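Local coordinates for protein galectin (PDB 3WUD) that binds beta-galactosides such as lactose as a skin proto-type galectin of Xenopus laevis, and probably binds laminin, at residues G24-D29 / F80-G85; K31-N36 / F48-D53; E55-K60 / E74-V79; I61-K66 / Q107-P112. All coordinates share one frame; numbering follows the deposited sequence.

Contact 1. Residues G24-D29 / F80-G85; sequences GFIPKD and FPFQQG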
# COMPACT_ATOMS: atom_id res chain seq x y z
N GLY A 24 -3.76 -3.92 10.29
CA GLY A 24 -4.21 -5.10 9.59
C GLY A 24 -5.04 -5.94 10.56
O GLY A 24 -5.01 -5.70 11.77
N PHE A 25 -5.70 -6.97 10.02
CA PHE A 25 -6.54 -7.86 10.81
C PHE A 25 -5.91 -9.25 10.84
O PHE A 25 -5.59 -9.78 9.82
CB PHE A 25 -7.99 -7.96 10.27
CG PHE A 25 -8.92 -8.76 11.19
CD1 PHE A 25 -9.68 -8.12 12.16
CD2 PHE A 25 -9.02 -10.12 11.05
CE1 PHE A 25 -10.52 -8.85 12.99
CE2 PHE A 25 -9.87 -10.88 11.88
CZ PHE A 25 -10.59 -10.24 12.85
N ILE A 26 -5.70 -9.77 12.05
CA ILE A 26 -5.11 -11.06 12.22
C ILE A 26 -6.27 -12.08 12.26
O ILE A 26 -7.04 -11.99 13.17
CB ILE A 26 -4.32 -11.17 13.51
CG1 ILE A 26 -3.22 -10.12 13.62
CG2 ILE A 26 -3.72 -12.54 13.62
CD1 ILE A 26 -2.77 -9.84 15.03
N PRO A 27 -6.33 -13.01 11.29
CA PRO A 27 -7.31 -14.09 11.26
C PRO A 27 -7.36 -14.87 12.59
O PRO A 27 -6.36 -15.07 13.32
CB PRO A 27 -6.81 -15.00 10.13
CG PRO A 27 -5.86 -14.14 9.31
CD PRO A 27 -5.30 -13.17 10.25
N LYS A 28 -8.56 -15.37 12.88
CA LYS A 28 -8.81 -15.97 14.20
C LYS A 28 -7.96 -17.26 14.40
O LYS A 28 -7.65 -17.66 15.56
CB LYS A 28 -10.33 -16.27 14.33
CG LYS A 28 -10.72 -17.07 15.57
CD LYS A 28 -10.20 -16.36 16.84
CE LYS A 28 -11.11 -16.53 18.06
NZ LYS A 28 -10.83 -15.41 19.02
N ASP A 29 -7.61 -17.90 13.31
CA ASP A 29 -6.83 -19.14 13.38
C ASP A 29 -5.36 -18.97 12.92
O ASP A 29 -4.72 -19.95 12.54
CB ASP A 29 -7.47 -20.16 12.48
CG ASP A 29 -7.48 -19.73 11.04
OD1 ASP A 29 -7.17 -18.54 10.75
OD2 ASP A 29 -7.81 -20.59 10.19
N PHE A 80 4.54 -9.22 23.19
CA PHE A 80 3.54 -9.82 22.30
C PHE A 80 2.14 -9.30 22.57
O PHE A 80 1.31 -10.01 23.15
CB PHE A 80 3.57 -11.34 22.47
CG PHE A 80 3.02 -12.10 21.29
CD1 PHE A 80 3.82 -12.37 20.20
CD2 PHE A 80 1.72 -12.62 21.26
CE1 PHE A 80 3.34 -13.09 19.11
CE2 PHE A 80 1.21 -13.28 20.14
CZ PHE A 80 2.04 -13.53 19.04
N PRO A 81 1.86 -8.10 22.13
CA PRO A 81 0.52 -7.52 22.32
C PRO A 81 -0.49 -7.92 21.25
O PRO A 81 -1.32 -7.08 20.84
CB PRO A 81 0.80 -6.06 22.13
CG PRO A 81 1.86 -6.05 21.11
CD PRO A 81 2.77 -7.17 21.47
N PHE A 82 -0.38 -9.11 20.69
CA PHE A 82 -1.25 -9.47 19.59
C PHE A 82 -2.30 -10.50 20.03
O PHE A 82 -2.07 -11.21 20.97
CB PHE A 82 -0.41 -9.99 18.38
CG PHE A 82 0.73 -9.10 18.00
CD1 PHE A 82 0.51 -8.00 17.21
CD2 PHE A 82 2.05 -9.43 18.36
CE1 PHE A 82 1.55 -7.18 16.89
CE2 PHE A 82 3.10 -8.63 18.00
CZ PHE A 82 2.84 -7.52 17.26
N GLN A 83 -3.49 -10.45 19.41
CA GLN A 83 -4.53 -11.47 19.54
C GLN A 83 -5.00 -11.91 18.18
O GLN A 83 -5.12 -11.13 17.24
CB GLN A 83 -5.76 -10.91 20.30
CG GLN A 83 -5.40 -9.82 21.30
CD GLN A 83 -6.53 -9.40 22.23
OE1 GLN A 83 -7.70 -9.28 21.83
NE2 GLN A 83 -6.17 -9.14 23.49
N GLN A 84 -5.32 -13.19 18.09
CA GLN A 84 -5.90 -13.76 16.90
C GLN A 84 -7.32 -13.25 16.81
O GLN A 84 -7.96 -13.01 17.84
CB GLN A 84 -5.94 -15.29 17.00
CG GLN A 84 -4.57 -15.96 16.99
CD GLN A 84 -4.61 -17.34 17.61
OE1 GLN A 84 -5.11 -17.48 18.72
NE2 GLN A 84 -4.10 -18.35 16.92
N GLY A 85 -7.79 -13.01 15.59
CA GLY A 85 -9.11 -12.43 15.38
C GLY A 85 -9.31 -10.99 15.85
O GLY A 85 -10.39 -10.63 16.36
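At one end of the galectin beta-sandwich, strand 19-26 runs out into a turn that meets the irregular segment leading into strand 86-95, and Gly85 sits where the two come together. Its N-H faces two carbonyls at once: Gly85 N lies 2.7 Å from Ile26 O and 3.4 Å from Pro27 O, both bonds weak, the first because it is strongly bent, the second because it is long. The CA atoms of Lys28 and Gly85 approach to 3.7 Å, and glycine suits this spot: its phi is positive, and a beta carbon would crowd the Lys28 chain near CD. The Phe25 ring, its CG turned anti to the backbone N (chi1 -173°), brings CZ to 3.3 Å from Gly85 C. On the inner side Ile26 CD1 reaches Phe82 CB at 4.1 Å and Gln83 O at 3.5 Å; the branched aliphatic chain fits here because it also packs on Phe33 and Thr88 of the core. Gln84 lays its CB 3.3 Å from Lys28 O, while its amide NE2 is hydrogen-bonded to Ala30 O beyond the turn. The connection from strand 70-77 of one sheet to strand 86-95 of the other thus packs against the end of strand 19-26, in the beta-sandwich of galectins.

Contact 2. Residues K31-N36 / F48-D53; sequences KSFAIN and FNPRFD. With GAL (beta-D-galactopyranose), chain B; GLC (alpha-D-glucopyranose), chain C.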
# COMPACT_ATOMS: atom_id res chain seq x y z
N LYS A 31 -1.53 -18.84 12.82
CA LYS A 31 -0.41 -19.43 13.57
C LYS A 31 0.73 -18.45 13.64
O LYS A 31 1.49 -18.51 14.59
CB LYS A 31 0.05 -20.71 12.92
CG LYS A 31 -0.94 -21.85 13.13
CD LYS A 31 -0.89 -22.67 11.86
CE LYS A 31 -0.01 -23.88 12.04
NZ LYS A 31 -0.86 -25.02 12.57
N SER A 32 0.84 -17.54 12.64
CA SER A 32 1.85 -16.46 12.63
C SER A 32 1.47 -15.45 11.50
O SER A 32 0.58 -15.74 10.67
CB SER A 32 3.27 -17.01 12.34
OG SER A 32 3.29 -17.58 11.09
N PHE A 33 2.07 -14.32 11.49
CA PHE A 33 1.98 -13.42 10.32
C PHE A 33 3.35 -12.71 10.17
O PHE A 33 4.17 -12.72 11.12
CB PHE A 33 0.81 -12.42 10.46
CG PHE A 33 0.96 -11.41 11.58
CD1 PHE A 33 1.46 -10.13 11.31
CD2 PHE A 33 0.52 -11.67 12.88
CE1 PHE A 33 1.60 -9.19 12.31
CE2 PHE A 33 0.63 -10.73 13.89
CZ PHE A 33 1.16 -9.49 13.60
N ALA A 34 3.65 -12.14 8.99
CA ALA A 34 4.97 -11.53 8.81
C ALA A 34 4.75 -10.26 8.03
O ALA A 34 3.90 -10.23 7.11
CB ALA A 34 5.93 -12.48 8.08
N ILE A 35 5.51 -9.23 8.40
CA ILE A 35 5.61 -8.01 7.61
C ILE A 35 7.13 -7.81 7.32
O ILE A 35 7.97 -7.85 8.22
CB ILE A 35 5.13 -6.81 8.42
CG1 ILE A 35 3.66 -6.98 8.82
CG2 ILE A 35 5.42 -5.49 7.66
CD1 ILE A 35 3.36 -6.22 10.05
N ASN A 36 7.42 -7.72 6.03
CA ASN A 36 8.75 -7.51 5.53
C ASN A 36 8.97 -6.10 4.96
O ASN A 36 8.15 -5.67 4.20
CB ASN A 36 8.92 -8.50 4.43
CG ASN A 36 8.79 -9.93 4.90
OD1 ASN A 36 9.41 -10.32 5.90
ND2 ASN A 36 8.00 -10.69 4.21
N PHE A 48 9.58 -9.23 10.21
CA PHE A 48 8.92 -9.05 11.49
C PHE A 48 7.83 -10.10 11.59
O PHE A 48 6.87 -10.08 10.83
CB PHE A 48 8.30 -7.65 11.52
CG PHE A 48 7.50 -7.37 12.74
CD1 PHE A 48 8.13 -6.96 13.91
CD2 PHE A 48 6.11 -7.50 12.74
CE1 PHE A 48 7.40 -6.68 15.05
CE2 PHE A 48 5.35 -7.25 13.89
CZ PHE A 48 6.02 -6.86 15.05
N ASN A 49 8.05 -11.13 12.40
CA ASN A 49 7.24 -12.33 12.40
C ASN A 49 6.67 -12.80 13.81
O ASN A 49 7.27 -13.64 14.46
CB ASN A 49 8.11 -13.46 11.81
CG ASN A 49 7.37 -14.77 11.57
OD1 ASN A 49 8.00 -15.81 11.60
ND2 ASN A 49 6.08 -14.74 11.29
N PRO A 50 5.52 -12.20 14.23
CA PRO A 50 4.85 -12.60 15.43
C PRO A 50 4.33 -14.01 15.19
O PRO A 50 3.77 -14.29 14.17
CB PRO A 50 3.70 -11.57 15.56
CG PRO A 50 4.27 -10.36 14.92
CD PRO A 50 4.88 -11.00 13.68
N ARG A 51 4.62 -14.89 16.13
CA ARG A 51 4.31 -16.25 16.06
C ARG A 51 3.44 -16.62 17.27
O ARG A 51 3.92 -16.55 18.45
CB ARG A 51 5.58 -17.10 16.14
CG ARG A 51 6.49 -16.87 14.95
CD ARG A 51 7.71 -17.79 14.93
NE ARG A 51 8.53 -17.56 13.72
CZ ARG A 51 9.74 -18.11 13.53
NH1 ARG A 51 10.23 -18.94 14.43
NH2 ARG A 51 10.43 -17.88 12.42
N PHE A 52 2.22 -17.05 16.96
CA PHE A 52 1.28 -17.59 17.96
C PHE A 52 1.64 -19.02 18.29
O PHE A 52 1.77 -19.37 19.46
CB PHE A 52 -0.15 -17.55 17.41
CG PHE A 52 -0.69 -16.17 17.21
CD1 PHE A 52 -1.14 -15.43 18.27
CD2 PHE A 52 -0.73 -15.62 15.94
CE1 PHE A 52 -1.58 -14.11 18.12
CE2 PHE A 52 -1.19 -14.31 15.76
CZ PHE A 52 -1.60 -13.56 16.84
N ASP A 53 1.72 -19.85 17.25
CA ASP A 53 2.38 -21.16 17.32
C ASP A 53 3.01 -21.56 16.03
O ASP A 53 2.34 -22.14 15.15
CB ASP A 53 1.39 -22.25 17.72
CG ASP A 53 2.04 -23.64 17.75
OD1 ASP A 53 3.27 -23.73 18.02
OD2 ASP A 53 1.31 -24.63 17.48
C1 GAL B . 12.22 -19.60 9.76
C2 GAL B . 10.89 -19.46 9.02
C3 GAL B . 10.87 -18.30 8.03
C4 GAL B . 11.40 -17.04 8.73
C5 GAL B . 12.73 -17.36 9.42
C6 GAL B . 13.36 -16.20 10.16
O2 GAL B . 10.64 -20.65 8.28
O3 GAL B . 9.57 -18.18 7.48
O4 GAL B . 10.45 -16.60 9.71
O5 GAL B . 12.63 -18.40 10.39
O6 GAL B . 14.60 -16.52 10.77
C1 GLC C . 15.12 -22.42 13.02
C2 GLC C . 14.16 -21.47 13.70
C3 GLC C . 13.06 -20.90 12.86
C4 GLC C . 13.35 -20.89 11.35
C5 GLC C . 13.92 -22.21 10.83
C6 GLC C . 14.53 -22.07 9.48
O1 GLC C . 15.59 -23.45 13.84
O2 GLC C . 13.69 -21.84 14.98
O3 GLC C . 12.79 -19.60 13.42
O4 GLC C . 12.12 -20.66 10.76
O5 GLC C . 14.94 -22.71 11.65
O6 GLC C . 14.96 -23.39 9.13
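Backbone bonds tie Lys31-Asn36 to Phe48-Asp53 along their length. Ile35 and Phe48 form an antiparallel hydrogen-bonded pair, with Ile35 N to Phe48 O and Phe48 N to Ile35 O both 2.9 Å. Farther along, Phe33 N bonds to Pro50 O, and Lys31 O accepts from both Phe52 N and Asp53 N, so one carbonyl holds the turn after the strand. Proline has no N-H to give Phe33 O; the side chain of Asn49 supplies one instead, ND2 lying 2.8 Å from Phe33 O. The carbonyl is met from above its plane, while the oxygen lies in the plane of the amide.

These segments belong to a beta hairpin of the six-stranded sheet that carries the galectin sugar site, and its two faces do different work. Toward the core, the Phe33 ring receives Pro50 over one face, a CH-pi contact with CD 4.0 Å from the ring centroid; chi1 of 66° sets the ring between its own backbone N and carbonyl carbon, beneath the proline. The edge of Phe33 meets Phe52 CE2, and Ile35 CD1 lies beside Phe48 CD2.

On the sugar side, Asn49 OD1 takes a bond of 2.8 Å from Arg51 NE, which helps fix the guanidinium. The Arg51 chain, extended from CG to NE, then presents the guanidinium edge to the disaccharide: NH1 lies 2.8 Å from glucose O3, and NH2 lies 3.0 Å from galactose O4. Asp57 forms a salt bridge with Arg51 NH1, probably balancing its charge and steadying it.

Contact 3. Residues E55-K60 / E74-V79; sequences EGDTNK and EQRENV. With GLC (alpha-D-glucopyranose), chain C; GAL (beta-D-galactopyranose), chain B; SO4 (sulfate ion), chain D.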
# COMPACT_ATOMS: atom_id res chain seq x y z
N GLU A 55 6.94 -22.79 14.20
CA GLU A 55 8.36 -23.19 14.36
C GLU A 55 8.75 -23.41 15.81
O GLU A 55 9.85 -23.11 16.16
CB GLU A 55 9.32 -22.15 13.71
CG GLU A 55 9.05 -21.87 12.25
CD GLU A 55 9.61 -22.93 11.29
OE1 GLU A 55 9.54 -22.72 10.06
OE2 GLU A 55 10.18 -23.92 11.77
N GLY A 56 7.84 -23.95 16.65
CA GLY A 56 8.07 -24.16 18.10
C GLY A 56 8.03 -22.94 19.03
O GLY A 56 8.27 -23.04 20.27
N ASP A 57 7.68 -21.78 18.45
CA ASP A 57 7.62 -20.51 19.18
C ASP A 57 6.15 -20.21 19.48
O ASP A 57 5.31 -20.39 18.56
CB ASP A 57 8.25 -19.37 18.38
CG ASP A 57 9.70 -19.57 18.17
OD1 ASP A 57 10.41 -19.95 19.11
OD2 ASP A 57 10.12 -19.40 17.01
N THR A 58 5.84 -19.89 20.75
CA THR A 58 4.51 -19.52 21.24
C THR A 58 4.55 -18.11 21.80
O THR A 58 5.28 -17.80 22.76
CB THR A 58 4.02 -20.48 22.37
OG1 THR A 58 3.81 -21.78 21.78
CG2 THR A 58 2.65 -19.94 22.98
N ASN A 59 3.76 -17.20 21.19
CA ASN A 59 3.74 -15.81 21.59
C ASN A 59 5.09 -15.14 21.68
O ASN A 59 5.41 -14.49 22.70
CB ASN A 59 2.89 -15.62 22.88
CG ASN A 59 1.44 -16.12 22.71
OD1 ASN A 59 0.98 -16.45 21.61
ND2 ASN A 59 0.72 -16.17 23.81
N LYS A 60 5.89 -15.29 20.59
CA LYS A 60 7.16 -14.57 20.50
C LYS A 60 7.11 -13.81 19.20
O LYS A 60 6.52 -14.26 18.26
CB LYS A 60 8.35 -15.52 20.42
CG LYS A 60 8.43 -16.57 21.56
CD LYS A 60 8.86 -15.89 22.82
CE LYS A 60 8.96 -16.91 23.98
NZ LYS A 60 7.61 -17.03 24.60
N GLU A 74 18.59 -14.48 13.82
CA GLU A 74 17.31 -14.09 14.39
C GLU A 74 17.44 -13.28 15.66
O GLU A 74 18.35 -13.55 16.45
CB GLU A 74 16.48 -15.32 14.74
CG GLU A 74 15.89 -16.05 13.57
CD GLU A 74 15.08 -17.31 13.95
OE1 GLU A 74 14.97 -17.69 15.11
OE2 GLU A 74 14.51 -17.87 13.05
N GLN A 75 16.50 -12.36 15.85
CA GLN A 75 16.31 -11.63 17.11
C GLN A 75 14.92 -12.04 17.66
O GLN A 75 13.90 -12.00 16.96
CB GLN A 75 16.45 -10.12 16.87
CG GLN A 75 16.46 -9.32 18.15
CD GLN A 75 16.63 -7.83 17.88
OE1 GLN A 75 17.67 -7.40 17.35
NE2 GLN A 75 15.63 -7.06 18.24
N ARG A 76 14.90 -12.53 18.90
CA ARG A 76 13.68 -12.99 19.52
C ARG A 76 13.19 -11.98 20.61
O ARG A 76 13.95 -11.59 21.53
CB ARG A 76 13.82 -14.41 20.08
CG ARG A 76 13.16 -15.51 19.25
CD ARG A 76 13.39 -16.96 19.77
NE ARG A 76 12.97 -17.96 18.75
CZ ARG A 76 13.67 -18.28 17.65
NH1 ARG A 76 14.89 -17.73 17.47
NH2 ARG A 76 13.20 -19.19 16.77
N GLU A 77 11.94 -11.52 20.48
CA GLU A 77 11.34 -10.66 21.49
C GLU A 77 10.18 -11.37 22.22
O GLU A 77 9.36 -11.91 21.56
CB GLU A 77 10.82 -9.38 20.80
CG GLU A 77 11.87 -8.65 19.99
CD GLU A 77 12.89 -7.93 20.83
OE1 GLU A 77 12.58 -7.50 21.99
OE2 GLU A 77 14.02 -7.72 20.33
N ASN A 78 10.15 -11.35 23.56
CA ASN A 78 9.04 -11.81 24.38
C ASN A 78 7.83 -10.82 24.36
O ASN A 78 6.74 -11.20 24.64
CB ASN A 78 9.40 -12.13 25.87
CG ASN A 78 10.38 -13.26 26.01
OD1 ASN A 78 10.69 -13.95 25.04
ND2 ASN A 78 10.89 -13.49 27.23
N VAL A 79 8.00 -9.58 23.95
CA VAL A 79 6.81 -8.71 23.91
C VAL A 79 5.84 -9.27 22.88
O VAL A 79 6.25 -9.72 21.82
CB VAL A 79 7.18 -7.28 23.56
CG1 VAL A 79 7.66 -7.16 22.15
CG2 VAL A 79 5.96 -6.37 23.72
C1 GLC C . 15.12 -22.42 13.02
C2 GLC C . 14.16 -21.47 13.70
C3 GLC C . 13.06 -20.90 12.86
C4 GLC C . 13.35 -20.89 11.35
C5 GLC C . 13.92 -22.21 10.83
C6 GLC C . 14.53 -22.07 9.48
O1 GLC C . 15.59 -23.45 13.84
O2 GLC C . 13.69 -21.84 14.98
O3 GLC C . 12.79 -19.60 13.42
O4 GLC C . 12.12 -20.66 10.76
O5 GLC C . 14.94 -22.71 11.65
O6 GLC C . 14.96 -23.39 9.13
C1 GAL B . 12.22 -19.60 9.76
C2 GAL B . 10.89 -19.46 9.02
C3 GAL B . 10.87 -18.30 8.03
C4 GAL B . 11.40 -17.04 8.73
C5 GAL B . 12.73 -17.36 9.42
C6 GAL B . 13.36 -16.20 10.16
O2 GAL B . 10.64 -20.65 8.28
O3 GAL B . 9.57 -18.18 7.48
O4 GAL B . 10.45 -16.60 9.71
O5 GAL B . 12.63 -18.40 10.39
O6 GAL B . 14.60 -16.52 10.77
S SO4 D . 4.46 -25.06 12.48
O1 SO4 D . 4.07 -25.81 13.72
O2 SO4 D . 5.89 -24.68 12.61
O3 SO4 D . 4.29 -25.85 11.24
O4 SO4 D . 3.58 -23.87 12.24
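The guanidinium of Arg76 meets the carboxylate of Asp57 at its edge, the two planes turned 59° apart. The grip is side-on and uses two nitrogens: NE lies 3.3 Å from Asp57 OD1, and NH2 lies 3.1 Å from Asp57 OD2. OD2 is approached on its syn side, close to the carboxylate plane, whereas OD1 is met from above that plane. Glucose O2 also lies at the guanidinium edge, held by a weak bond from NH2. Arg76 NH1 forms a salt bridge with Glu74 OE1, though the modelled separation is improbably short. An arginine chain extended from CG to NE is long enough to lie between these two acids, and the short Asp57 chain, pointing toward Arg76, meets it from the opposite direction.

Two other carboxylates reach the sugar directly. Glu74 OE2 accepts from galactose O6 at 2.7 Å and from glucose O3, the latter modelled doubtfully short, while Glu55 OE1 accepts from galactose O2 at 2.9 Å; the bend of Glu55 at chi2 (-80°) brings its carboxylate to the ligand. At the far end the Lys60 and Asn78 side chains lie side by side, CD of Lys60 3.5 Å from OD1 of Asn78, and Lys60 NZ bonds to Thr58 O.

With Arg51 as its other partner, Asp57 would be expected to offset the charge of both arginines and to hold their N-H groups in place for the sugar hydroxyls, acting as a second-shell residue.

Contact 4. Residues I61-K66 / Q107-P112; sequences IICNSK and QEFNFP. With GAL (beta-D-galactopyranose), chain B.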
# COMPACT_ATOMS: atom_id res chain seq x y z
N ILE A 61 7.85 -12.72 19.13
CA ILE A 61 8.12 -12.09 17.88
C ILE A 61 9.55 -12.52 17.43
O ILE A 61 10.55 -12.23 18.14
CB ILE A 61 8.09 -10.58 17.96
CG1 ILE A 61 6.72 -10.08 18.47
CG2 ILE A 61 8.37 -10.01 16.58
CD1 ILE A 61 6.68 -8.60 18.65
N ILE A 62 9.63 -13.12 16.24
CA ILE A 62 10.97 -13.44 15.71
C ILE A 62 11.23 -12.37 14.67
O ILE A 62 10.35 -12.10 13.85
CB ILE A 62 10.94 -14.79 15.03
CG1 ILE A 62 11.00 -15.90 16.08
CG2 ILE A 62 12.13 -14.97 14.08
CD1 ILE A 62 10.16 -15.75 17.33
N CYS A 63 12.36 -11.66 14.73
CA CYS A 63 12.77 -10.77 13.64
C CYS A 63 14.06 -11.30 13.01
O CYS A 63 14.91 -11.92 13.66
CB CYS A 63 13.03 -9.38 14.16
SG CYS A 63 11.49 -8.58 14.75
N ASN A 64 14.21 -11.04 11.73
CA ASN A 64 15.44 -11.35 11.06
C ASN A 64 15.62 -10.46 9.85
O ASN A 64 14.73 -9.73 9.48
CB ASN A 64 15.41 -12.82 10.59
CG ASN A 64 16.82 -13.43 10.49
OD1 ASN A 64 17.79 -12.76 10.40
ND2 ASN A 64 16.89 -14.72 10.39
N SER A 65 16.78 -10.48 9.27
CA SER A 65 17.08 -9.83 8.01
C SER A 65 17.17 -10.86 6.92
O SER A 65 17.44 -12.05 7.21
CB SER A 65 18.42 -9.07 8.10
OG SER A 65 19.53 -9.90 8.45
N LYS A 66 17.14 -10.44 5.67
CA LYS A 66 17.37 -11.37 4.58
C LYS A 66 18.14 -10.59 3.55
O LYS A 66 17.63 -9.59 3.05
CB LYS A 66 16.08 -11.94 4.00
CG LYS A 66 16.34 -13.11 3.00
CD LYS A 66 15.09 -13.68 2.40
CE LYS A 66 14.36 -12.71 1.55
NZ LYS A 66 13.43 -13.35 0.60
N GLN A 107 4.97 -0.53 23.64
CA GLN A 107 6.25 -1.23 23.70
C GLN A 107 6.96 -1.06 22.39
O GLN A 107 6.31 -1.01 21.38
CB GLN A 107 6.01 -2.70 24.01
CG GLN A 107 5.41 -2.84 25.40
CD GLN A 107 5.94 -4.06 26.12
OE1 GLN A 107 7.08 -4.07 26.63
NE2 GLN A 107 5.11 -5.10 26.17
N GLU A 108 8.28 -0.96 22.45
CA GLU A 108 9.11 -0.66 21.29
C GLU A 108 10.39 -1.50 21.37
O GLU A 108 10.90 -1.75 22.49
CB GLU A 108 9.58 0.78 21.35
CG GLU A 108 8.56 1.86 21.12
CD GLU A 108 9.18 3.23 21.40
OE1 GLU A 108 10.39 3.25 21.73
OE2 GLU A 108 8.47 4.25 21.25
N PHE A 109 11.00 -1.82 20.22
CA PHE A 109 12.33 -2.42 20.25
C PHE A 109 13.03 -2.06 18.97
O PHE A 109 12.39 -1.60 18.03
CB PHE A 109 12.22 -3.94 20.48
CG PHE A 109 11.58 -4.71 19.33
CD1 PHE A 109 12.34 -5.18 18.24
CD2 PHE A 109 10.21 -4.99 19.35
CE1 PHE A 109 11.71 -5.90 17.20
CE2 PHE A 109 9.61 -5.75 18.34
CZ PHE A 109 10.36 -6.16 17.25
N ASN A 110 14.35 -2.16 18.96
CA ASN A 110 15.12 -1.81 17.79
C ASN A 110 15.66 -3.06 17.18
O ASN A 110 16.01 -4.00 17.88
CB ASN A 110 16.32 -0.91 18.13
CG ASN A 110 15.90 0.39 18.77
OD1 ASN A 110 14.94 1.00 18.37
ND2 ASN A 110 16.62 0.77 19.80
N PHE A 111 15.86 -2.98 15.90
CA PHE A 111 16.43 -4.04 15.09
C PHE A 111 17.54 -3.47 14.21
O PHE A 111 17.32 -2.53 13.49
CB PHE A 111 15.34 -4.73 14.22
CG PHE A 111 15.83 -5.97 13.50
CD1 PHE A 111 15.98 -7.19 14.18
CD2 PHE A 111 16.12 -5.93 12.14
CE1 PHE A 111 16.44 -8.31 13.52
CE2 PHE A 111 16.64 -7.05 11.48
CZ PHE A 111 16.78 -8.24 12.18
N PRO A 112 18.72 -4.06 14.24
CA PRO A 112 19.81 -3.46 13.53
C PRO A 112 19.68 -3.54 12.01
O PRO A 112 19.14 -4.49 11.45
CB PRO A 112 21.00 -4.25 14.04
CG PRO A 112 20.49 -5.57 14.38
CD PRO A 112 19.11 -5.31 14.89
C1 GAL B . 12.22 -19.60 9.76
C2 GAL B . 10.89 -19.46 9.02
C3 GAL B . 10.87 -18.30 8.03
C4 GAL B . 11.40 -17.04 8.73
C5 GAL B . 12.73 -17.36 9.42
C6 GAL B . 13.36 -16.20 10.16
O2 GAL B . 10.64 -20.65 8.28
O3 GAL B . 9.57 -18.18 7.48
O4 GAL B . 10.45 -16.60 9.71
O5 GAL B . 12.63 -18.40 10.39
O6 GAL B . 14.60 -16.52 10.77
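Two phenylalanine rings of strand 108-112 are turned differently against Cys63. Phe109 offers its edge: Cys63 SG lies near the ring plane, 3.6 Å from CE1 and 4.8 Å from the ring centroid, with the direction to the sulfur 77° off the ring normal. Phe111 takes the same residue obliquely, its CE1 coming 3.6 Å from Cys63 CB, with the sulfur a longer 5.4 Å from its centroid. Both are sulfur-aromatic contacts, and a small, polarisable cysteine suits a place where two large rings converge. Phe109 has CG between its backbone N and carbonyl carbon, whereas Phe111 has CG anti to its N; the two rings, with different first torsions, reach different parts of strand 60-67. Ile61 CD1 touches Phe109 CE2 at 4.1 Å, and Phe111 CZ lies 3.4 Å from Asn64 C, with Ser65 N at the ring edge.

Asn64 points the opposite way from this core. Its ND2 donates to galactose O6 at 2.9 Å in a nearly straight bond (172°); ND2 also bonds to Gly72 O and OD1 accepts from Ser65 N, which probably holds the amide in place for the sugar.

The axes of strands 61-66 and 108-112 run 8.4 Å apart at an angle of 25°, in different sheets, and the rings fill the interior between them. Strand 60-67 lies between strands 43-51 and 70-77, with Phe48 packing on both Cys63 and Phe109, while strand 108-112 is an outermost strand of the second sheet, next to strand 98-103.

Overall arrangement
All four contacts lie in one galectin domain of two antiparallel sheets. Along the chain, contact 2 closes before contact 3 opens, and both are nested inside the loop closed by contact 1; contact 4 alternates with contacts 1 and 3. Contacts 2 and 3 have centres about 9 Å apart and share the disaccharide, whose galactose contact 4 also reaches from strand 60-67, the neighbour of both 43-51 and 70-77. Contact 4 joins the two sheets across the interior, while contact 1, its centre about 19 Å away, lies at a sandwich end where the chain passes between sheets; they meet through Phe82 and Ile61. The sugar-facing sheet is thus backed by a core of aromatic and aliphatic side chains.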